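Local coordinates for protein fumarate reductase iron-sulfur subunit (Mycolicibacterium smegmatis, PDB 7D6V) that probably passes electrons from succinate oxidation through its three iron-sulfur clusters toward a quinone, as the iron-sulfur subunit of a membrane-bound succinate dehydrogenase, at residues D47-R51 against M98-T103; F107-K111 against K165-A169; I177-M182 against P226-R230. All coordinates share one frame; numbering follows the deposited sequence.

Contact 1 of 3, residues D47-R51 against M98-T103; sequences DLAVR and MRDLVT
Ala49 and Val50 run beside the turn at Asp100 and Leu101, with CA atoms 5.2 Å apart for Ala49 and Asp100, so that an irregular loop closes on the turn of a small hairpin. The hairpin carries a classic beta bulge, Met98 and Arg99 both facing Val102. The methyl of Ala49 packs on Val102, CB to CG2 3.7 Å; a small apolar side chain suits this close backbone approach. Its backbone is held twice. Ala49 N donates to Asp100 OD2 over 2.9 Å, using the lone pair that points away from the other carboxylate oxygen, while Leu101 N returns a weak bond to Ala49 O. Asp100, in the turn itself, thus offers a short acceptor to a loop N-H. At one end, Arg99 NH2 makes a weak salt bridge, 3.4 Å, to Asp47 OD2, with carboxylate and guanidinium planes 62° apart. At the other, Arg51 spends both terminal nitrogens on one carbonyl: NH1 and NH2 lie 3.1 and 3.0 Å from Thr103 O, which sits slightly tilted from the guanidinium plane. The bend at chi3 (-92°) turns this group over Val102, whose CG1 stands 3.3 Å above the centre of one face; a long side chain with a flat, multiply donating head suits both tasks. Behind the loop, Leu48 and Val50 pack on helix 33-43 and Leu48 also on strand 4-14, where Asp100 OD1 meets Arg12 and Gly13 N. Phe530 of subunit A packs on Ala49 and Val102, placing this part of the ferredoxin-like [2Fe-2S] domain against the neighbouring subunit.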
loop_
_atom_site.group_PDB
_atom_site.type_symbol
_atom_site.label_atom_id
_atom_site.label_comp_id
_atom_site.label_asym_id
_atom_site.label_seq_id
_atom_site.Cartn_x
_atom_site.Cartn_y
_atom_site.Cartn_z
ATOM N N ASP B 47 -13.735 -18.946 -14.943
ATOM C CA ASP B 47 -12.302 -19.165 -15.094
ATOM C C ASP B 47 -11.555 -17.911 -15.540
ATOM O O ASP B 47 -10.450 -18.015 -16.076
ATOM C CB ASP B 47 -12.046 -20.300 -16.083
ATOM C CG ASP B 47 -12.764 -20.096 -17.394
ATOM O OD1 ASP B 47 -13.731 -19.308 -17.424
ATOM O OD2 ASP B 47 -12.354 -20.704 -18.402
ATOM N N LEU B 48 -12.133 -16.731 -15.335
ATOM C CA LEU B 48 -11.489 -15.486 -15.735
ATOM C C LEU B 48 -10.382 -15.114 -14.755
ATOM O O LEU B 48 -10.598 -15.094 -13.541
ATOM C CB LEU B 48 -12.518 -14.362 -15.821
ATOM C CG LEU B 48 -11.986 -12.938 -15.947
ATOM C CD1 LEU B 48 -11.542 -12.677 -17.363
ATOM C CD2 LEU B 48 -13.056 -11.951 -15.533
ATOM N N ALA B 49 -9.207 -14.790 -15.290
ATOM C CA ALA B 49 -8.015 -14.544 -14.486
ATOM C C ALA B 49 -7.969 -13.098 -13.999
ATOM O O ALA B 49 -8.057 -12.169 -14.805
ATOM C CB ALA B 49 -6.776 -14.862 -15.321
ATOM N N VAL B 50 -7.830 -12.899 -12.681
ATOM C CA VAL B 50 -7.959 -11.556 -12.110
ATOM C C VAL B 50 -6.778 -11.151 -11.230
ATOM O O VAL B 50 -6.146 -10.119 -11.479
ATOM C CB VAL B 50 -9.273 -11.422 -11.320
ATOM C CG1 VAL B 50 -9.406 -10.022 -10.755
ATOM C CG2 VAL B 50 -10.448 -11.729 -12.210
ATOM N N ARG B 51 -6.472 -11.947 -10.201
ATOM C CA ARG B 51 -5.415 -11.648 -9.224
ATOM C C ARG B 51 -5.708 -10.373 -8.421
ATOM O O ARG B 51 -5.114 -9.317 -8.624
ATOM C CB ARG B 51 -4.033 -11.546 -9.878
ATOM C CG ARG B 51 -2.924 -11.437 -8.845
ATOM C CD ARG B 51 -1.687 -10.749 -9.373
ATOM N NE ARG B 51 -0.730 -11.703 -9.918
ATOM C CZ ARG B 51 0.106 -11.435 -10.913
ATOM N NH1 ARG B 51 0.115 -10.234 -11.470
ATOM N NH2 ARG B 51 0.937 -12.368 -11.346
ATOM N N MET B 98 0.325 -13.542 -18.387
ATOM C CA MET B 98 0.088 -14.918 -17.961
ATOM C C MET B 98 -1.224 -15.434 -18.532
ATOM O O MET B 98 -1.248 -16.400 -19.301
ATOM C CB MET B 98 0.074 -15.005 -16.433
ATOM C CG MET B 98 1.438 -15.080 -15.786
ATOM S SD MET B 98 1.325 -14.955 -13.993
ATOM C CE MET B 98 3.021 -15.262 -13.522
ATOM N N ARG B 99 -2.325 -14.788 -18.170
ATOM C CA ARG B 99 -3.631 -15.098 -18.723
ATOM C C ARG B 99 -4.425 -13.796 -18.751
ATOM O O ARG B 99 -3.838 -12.710 -18.742
ATOM C CB ARG B 99 -4.298 -16.233 -17.930
ATOM C CG ARG B 99 -5.191 -17.104 -18.785
ATOM C CD ARG B 99 -6.096 -17.970 -17.953
ATOM N NE ARG B 99 -7.173 -18.529 -18.757
ATOM C CZ ARG B 99 -8.323 -18.962 -18.259
ATOM N NH1 ARG B 99 -8.543 -18.905 -16.955
ATOM N NH2 ARG B 99 -9.251 -19.452 -19.067
ATOM N N ASP B 100 -5.755 -13.902 -18.755
ATOM C CA ASP B 100 -6.640 -12.815 -19.166
ATOM C C ASP B 100 -6.243 -11.442 -18.627
ATOM O O ASP B 100 -5.919 -10.536 -19.398
ATOM C CB ASP B 100 -8.070 -13.157 -18.742
ATOM C CG ASP B 100 -8.434 -14.593 -19.040
ATOM O OD1 ASP B 100 -8.310 -15.010 -20.208
ATOM O OD2 ASP B 100 -8.837 -15.311 -18.106
ATOM N N LEU B 101 -6.240 -11.266 -17.309
ATOM C CA LEU B 101 -5.890 -9.978 -16.721
ATOM C C LEU B 101 -4.648 -10.053 -15.846
ATOM O O LEU B 101 -4.344 -9.089 -15.137
ATOM C CB LEU B 101 -7.060 -9.417 -15.912
ATOM C CG LEU B 101 -8.336 -9.063 -16.675
ATOM C CD1 LEU B 101 -9.366 -8.476 -15.733
ATOM C CD2 LEU B 101 -8.043 -8.110 -17.817
ATOM N N VAL B 102 -3.925 -11.165 -15.880
ATOM C CA VAL B 102 -2.779 -11.403 -15.014
ATOM C C VAL B 102 -1.518 -11.366 -15.862
ATOM O O VAL B 102 -1.446 -12.021 -16.908
ATOM C CB VAL B 102 -2.913 -12.747 -14.278
ATOM C CG1 VAL B 102 -1.771 -12.939 -13.310
ATOM C CG2 VAL B 102 -4.230 -12.803 -13.556
ATOM N N THR B 103 -0.531 -10.598 -15.417
ATOM C CA THR B 103 0.751 -10.509 -16.092
ATOM C C THR B 103 1.845 -11.072 -15.196
ATOM O O THR B 103 1.671 -11.225 -13.986
ATOM C CB THR B 103 1.091 -9.064 -16.481
ATOM O OG1 THR B 103 0.897 -8.204 -15.353
ATOM C CG2 THR B 103 0.206 -8.604 -17.619
#

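Contact 2 of 3, residues F107-K111 against K165-A169; sequences FNYEK and KENFA
Phe107 and Lys111, one turn apart at the start of helix 107-112, both direct their side chains at the irregular segment 165-169, whose backbone comes nearest where Lys111 CA lies 6.3 Å from Ala169 CA. Two side chains of the helix meet the loop's carbonyls and the side chain of Lys165. Phe107 carries its ring outward with CG opposite the backbone N (chi1 156°), and two lysines enclose it. The aliphatic part of Lys165 crosses one face in a CH-pi contact, CD standing 4.1 Å from the ring centroid, while Lys111 CG from the same helix lies over the opposite face toward the rim. Lysine suits such a place because its methylenes pack on an aromatic ring while the ammonium reaches beyond. The ring's edge is turned to carbonyls: Phe107 CE1 is 3.3 Å from Lys165 O and CZ 3.8 Å from Phe168 O, so weakly positive ring hydrogens face partly negative oxygens. Lys111 bends at chi2 (-59°) and then runs extended past the ring to the loop. Its NZ gives a weak hydrogen bond, 3.3 Å, to Lys165 O, and CE passes 3.6 Å from Phe168 O; with Glu166 O also near NZ, these carbonyl oxygens probably favour a positive charge. Lys165 NZ is only a distant cation-pi partner of the ring; its salt bridge is with Glu162. Gln152, in helix 150-154, links the two segments by hydrogen-bonding both Asn108 OD1 and Ala169 O. Phe173 of helix 171-181 packs on Asn108 and Lys111, and Phe168 reaches toward the [3Fe-4S] cluster, beside Cys155 and Val157 of its pocket.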
loop_
_atom_site.group_PDB
_atom_site.type_symbol
_atom_site.label_atom_id
_atom_site.label_comp_id
_atom_site.label_asym_id
_atom_site.label_seq_id
_atom_site.Cartn_x
_atom_site.Cartn_y
_atom_site.Cartn_z
ATOM N N PHE B 107 9.953 -9.197 -13.398
ATOM C CA PHE B 107 11.017 -8.240 -13.662
ATOM C C PHE B 107 11.231 -7.326 -12.461
ATOM O O PHE B 107 12.369 -6.992 -12.115
ATOM C CB PHE B 107 10.655 -7.456 -14.929
ATOM C CG PHE B 107 11.292 -6.103 -15.039
ATOM C CD1 PHE B 107 12.513 -5.949 -15.669
ATOM C CD2 PHE B 107 10.649 -4.977 -14.554
ATOM C CE1 PHE B 107 13.090 -4.706 -15.787
ATOM C CE2 PHE B 107 11.228 -3.734 -14.665
ATOM C CZ PHE B 107 12.448 -3.598 -15.283
ATOM N N ASN B 108 10.142 -6.946 -11.791
ATOM C CA ASN B 108 10.245 -6.092 -10.614
ATOM C C ASN B 108 10.933 -6.808 -9.459
ATOM O O ASN B 108 11.804 -6.235 -8.796
ATOM C CB ASN B 108 8.854 -5.619 -10.199
ATOM C CG ASN B 108 8.079 -5.020 -11.348
ATOM O OD1 ASN B 108 8.303 -3.875 -11.724
ATOM N ND2 ASN B 108 7.166 -5.793 -11.916
ATOM N N TYR B 109 10.565 -8.062 -9.202
ATOM C CA TYR B 109 11.203 -8.800 -8.119
ATOM C C TYR B 109 12.643 -9.161 -8.445
ATOM O O TYR B 109 13.442 -9.361 -7.525
ATOM C CB TYR B 109 10.386 -10.047 -7.791
ATOM C CG TYR B 109 9.046 -9.709 -7.187
ATOM C CD1 TYR B 109 8.925 -9.433 -5.834
ATOM C CD2 TYR B 109 7.907 -9.638 -7.973
ATOM C CE1 TYR B 109 7.707 -9.108 -5.280
ATOM C CE2 TYR B 109 6.686 -9.315 -7.428
ATOM C CZ TYR B 109 6.591 -9.052 -6.081
ATOM O OH TYR B 109 5.375 -8.730 -5.532
ATOM N N GLU B 110 12.994 -9.243 -9.729
ATOM C CA GLU B 110 14.393 -9.421 -10.101
ATOM C C GLU B 110 15.182 -8.136 -9.897
ATOM O O GLU B 110 16.341 -8.174 -9.473
ATOM C CB GLU B 110 14.489 -9.893 -11.550
ATOM C CG GLU B 110 14.440 -11.399 -11.702
ATOM C CD GLU B 110 13.666 -11.836 -12.926
ATOM O OE1 GLU B 110 13.043 -12.917 -12.879
ATOM O OE2 GLU B 110 13.677 -11.101 -13.937
ATOM N N LYS B 111 14.574 -6.986 -10.199
ATOM C CA LYS B 111 15.221 -5.708 -9.930
ATOM C C LYS B 111 15.353 -5.431 -8.441
ATOM O O LYS B 111 16.265 -4.705 -8.037
ATOM C CB LYS B 111 14.446 -4.566 -10.590
ATOM C CG LYS B 111 14.524 -4.540 -12.102
ATOM C CD LYS B 111 15.957 -4.432 -12.580
ATOM C CE LYS B 111 16.023 -4.303 -14.088
ATOM N NZ LYS B 111 17.404 -4.060 -14.578
ATOM N N LYS B 165 14.946 -2.975 -20.812
ATOM C CA LYS B 165 14.566 -3.609 -19.554
ATOM C C LYS B 165 15.787 -3.952 -18.712
ATOM O O LYS B 165 15.759 -3.816 -17.484
ATOM C CB LYS B 165 13.739 -4.862 -19.832
ATOM C CG LYS B 165 12.338 -4.583 -20.334
ATOM C CD LYS B 165 11.333 -4.617 -19.205
ATOM C CE LYS B 165 9.911 -4.660 -19.734
ATOM N NZ LYS B 165 9.552 -5.994 -20.278
ATOM N N GLU B 166 16.867 -4.401 -19.349
ATOM C CA GLU B 166 18.060 -4.791 -18.611
ATOM C C GLU B 166 18.904 -3.605 -18.172
ATOM O O GLU B 166 19.771 -3.769 -17.309
ATOM C CB GLU B 166 18.915 -5.736 -19.454
ATOM C CG GLU B 166 19.351 -5.146 -20.777
ATOM C CD GLU B 166 20.625 -5.772 -21.298
ATOM O OE1 GLU B 166 20.748 -7.012 -21.231
ATOM O OE2 GLU B 166 21.506 -5.025 -21.773
ATOM N N ASN B 167 18.679 -2.423 -18.740
ATOM C CA ASN B 167 19.478 -1.252 -18.412
ATOM C C ASN B 167 18.782 -0.282 -17.470
ATOM O O ASN B 167 19.456 0.555 -16.866
ATOM C CB ASN B 167 19.867 -0.502 -19.691
ATOM C CG ASN B 167 20.680 -1.353 -20.641
ATOM O OD1 ASN B 167 21.711 -1.906 -20.266
ATOM N ND2 ASN B 167 20.219 -1.459 -21.880
ATOM N N PHE B 168 17.463 -0.369 -17.332
ATOM C CA PHE B 168 16.681 0.590 -16.565
ATOM C C PHE B 168 15.926 -0.145 -15.469
ATOM O O PHE B 168 15.278 -1.162 -15.732
ATOM C CB PHE B 168 15.711 1.340 -17.481
ATOM C CG PHE B 168 15.032 2.508 -16.833
ATOM C CD1 PHE B 168 15.769 3.550 -16.312
ATOM C CD2 PHE B 168 13.653 2.575 -16.772
ATOM C CE1 PHE B 168 15.147 4.630 -15.727
ATOM C CE2 PHE B 168 13.027 3.655 -16.190
ATOM C CZ PHE B 168 13.774 4.682 -15.666
ATOM N N ALA B 169 16.010 0.373 -14.244
ATOM C CA ALA B 169 15.352 -0.272 -13.116
ATOM C C ALA B 169 13.885 0.119 -13.004
ATOM O O ALA B 169 13.076 -0.669 -12.506
ATOM C CB ALA B 169 16.080 0.067 -11.817
#

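Contact 3 of 3, residues I177-M182 against P226-R230; sequences IAELDM and PMKER
Met227 fills the centre of the contact, its CG 3.6 Å from the CB of Ala178. Bends at chi2 (-68°) and chi3 fold the flexible thioether against the helix opposite, carrying Met227 CE to 3.8 Å from Ile177 CG2; the small Ala178 lets the chain lie close to the helix. On another side Met182 extends across, its CE meeting Pro226 CB at 4.1 Å. That same methyl lies over one face of the Arg230 guanidinium, near its rim, and leads from the apolar middle to the charged border. There Arg230, extended from CG to NE, passes Asp181 in the opposite direction, and its NH1 makes a hydrogen-bonded salt bridge of 2.5 Å to Asp181 OD2. The oxygen is met on its anti side, 26° out of the carboxylate plane, with the two flat groups strongly turned against each other. Arginine is long enough to reach the facing helix and has a second terminal nitrogen: NH2 bonds to Gly215 O of the membrane anchor subunit, whose Lys218 NZ donates to Asp181 O. The axes of 177-181 and 226-230 approach to 11.0 Å and cross at 67°, within the helical ferredoxin-type domain that holds the [4Fe-4S] and [3Fe-4S] clusters.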
loop_
_atom_site.group_PDB
_atom_site.type_symbol
_atom_site.label_atom_id
_atom_site.label_comp_id
_atom_site.label_asym_id
_atom_site.label_seq_id
_atom_site.Cartn_x
_atom_site.Cartn_y
_atom_site.Cartn_z
ATOM N N ILE B 177 16.065 3.627 -4.389
ATOM C CA ILE B 177 17.430 4.120 -4.233
ATOM C C ILE B 177 17.433 5.476 -3.538
ATOM O O ILE B 177 18.260 5.736 -2.661
ATOM C CB ILE B 177 18.141 4.183 -5.598
ATOM C CG1 ILE B 177 18.387 2.775 -6.137
ATOM C CG2 ILE B 177 19.455 4.934 -5.488
ATOM C CD1 ILE B 177 18.922 2.753 -7.546
ATOM N N ALA B 178 16.510 6.361 -3.922
ATOM C CA ALA B 178 16.408 7.660 -3.258
ATOM C C ALA B 178 16.026 7.507 -1.790
ATOM O O ALA B 178 16.535 8.231 -0.926
ATOM C CB ALA B 178 15.393 8.541 -3.982
ATOM N N GLU B 179 15.120 6.575 -1.494
ATOM C CA GLU B 179 14.706 6.327 -0.117
ATOM C C GLU B 179 15.874 5.842 0.730
ATOM O O GLU B 179 16.021 6.247 1.888
ATOM C CB GLU B 179 13.556 5.319 -0.107
ATOM C CG GLU B 179 12.858 5.122 1.229
ATOM C CD GLU B 179 13.570 4.133 2.128
ATOM O OE1 GLU B 179 14.235 3.222 1.594
ATOM O OE2 GLU B 179 13.474 4.269 3.364
ATOM N N LEU B 180 16.712 4.969 0.173
ATOM C CA LEU B 180 17.879 4.501 0.915
ATOM C C LEU B 180 18.956 5.573 1.011
ATOM O O LEU B 180 19.693 5.623 2.000
ATOM C CB LEU B 180 18.437 3.236 0.269
ATOM C CG LEU B 180 17.635 1.965 0.536
ATOM C CD1 LEU B 180 18.087 0.846 -0.376
ATOM C CD2 LEU B 180 17.764 1.559 1.988
ATOM N N ASP B 181 19.060 6.436 -0.001
ATOM C CA ASP B 181 20.045 7.511 0.019
ATOM C C ASP B 181 19.690 8.589 1.033
ATOM O O ASP B 181 20.585 9.191 1.633
ATOM C CB ASP B 181 20.172 8.113 -1.380
ATOM C CG ASP B 181 21.483 8.836 -1.589
ATOM O OD1 ASP B 181 22.539 8.176 -1.562
ATOM O OD2 ASP B 181 21.459 10.066 -1.795
ATOM N N MET B 182 18.402 8.849 1.236
ATOM C CA MET B 182 17.968 9.862 2.187
ATOM C C MET B 182 17.757 9.311 3.590
ATOM O O MET B 182 17.358 10.065 4.480
ATOM C CB MET B 182 16.685 10.533 1.691
ATOM C CG MET B 182 16.907 11.516 0.557
ATOM S SD MET B 182 15.415 11.836 -0.395
ATOM C CE MET B 182 16.121 12.384 -1.942
ATOM N N PRO B 226 15.884 14.978 -7.560
ATOM C CA PRO B 226 16.965 15.068 -6.562
ATOM C C PRO B 226 18.095 14.080 -6.789
ATOM O O PRO B 226 19.268 14.435 -6.609
ATOM C CB PRO B 226 16.231 14.799 -5.244
ATOM C CG PRO B 226 14.862 15.255 -5.489
ATOM C CD PRO B 226 14.564 14.911 -6.909
ATOM N N MET B 227 17.783 12.848 -7.194
ATOM C CA MET B 227 18.843 11.879 -7.440
ATOM C C MET B 227 19.647 12.240 -8.680
ATOM O O MET B 227 20.859 12.018 -8.721
ATOM C CB MET B 227 18.269 10.471 -7.564
ATOM C CG MET B 227 17.809 9.890 -6.246
ATOM S SD MET B 227 19.166 9.533 -5.114
ATOM C CE MET B 227 20.252 8.569 -6.155
ATOM N N LYS B 228 18.993 12.800 -9.697
ATOM C CA LYS B 228 19.728 13.279 -10.863
ATOM C C LYS B 228 20.661 14.422 -10.486
ATOM O O LYS B 228 21.787 14.504 -10.985
ATOM C CB LYS B 228 18.756 13.713 -11.958
ATOM C CG LYS B 228 18.161 12.562 -12.740
ATOM C CD LYS B 228 17.073 13.036 -13.677
ATOM C CE LYS B 228 16.556 11.900 -14.544
ATOM N NZ LYS B 228 17.384 11.685 -15.758
ATOM N N GLU B 229 20.211 15.307 -9.599
ATOM C CA GLU B 229 21.071 16.392 -9.137
ATOM C C GLU B 229 22.256 15.865 -8.334
ATOM O O GLU B 229 23.372 16.379 -8.456
ATOM C CB GLU B 229 20.253 17.386 -8.317
ATOM C CG GLU B 229 19.284 18.207 -9.145
ATOM C CD GLU B 229 19.989 19.139 -10.113
ATOM O OE1 GLU B 229 20.705 20.052 -9.654
ATOM O OE2 GLU B 229 19.832 18.956 -11.337
ATOM N N ARG B 230 22.039 14.841 -7.507
ATOM C CA ARG B 230 23.150 14.240 -6.768
ATOM C C ARG B 230 24.128 13.531 -7.703
ATOM O O ARG B 230 25.352 13.602 -7.515
ATOM C CB ARG B 230 22.604 13.283 -5.712
ATOM C CG ARG B 230 21.732 13.982 -4.690
ATOM C CD ARG B 230 21.095 13.035 -3.699
ATOM N NE ARG B 230 20.306 13.774 -2.720
ATOM C CZ ARG B 230 20.165 13.425 -1.447
ATOM N NH1 ARG B 230 20.756 12.336 -0.984
ATOM N NH2 ARG B 230 19.429 14.166 -0.635
#

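Overall arrangement
The three contacts follow one another in series along the chain, each closing before the next opens. Contact 1 belongs to the ferredoxin-like [2Fe-2S] domain; strand 102-103 leads almost directly into helix 107-112, so contact 2, its centre about 22 Å away, joins the helix that follows the hairpin to the loop before helix 171-181. That helix begins just after segment 165-169 and carries half of contact 3, whose centre is about 18 Å from that of contact 2. Contacts 1 and 3, about 36 Å apart between centres, lie on opposite sides of the chain's centre, one against subunit A and the other against the membrane anchor, consistent with a subunit that bridges the two.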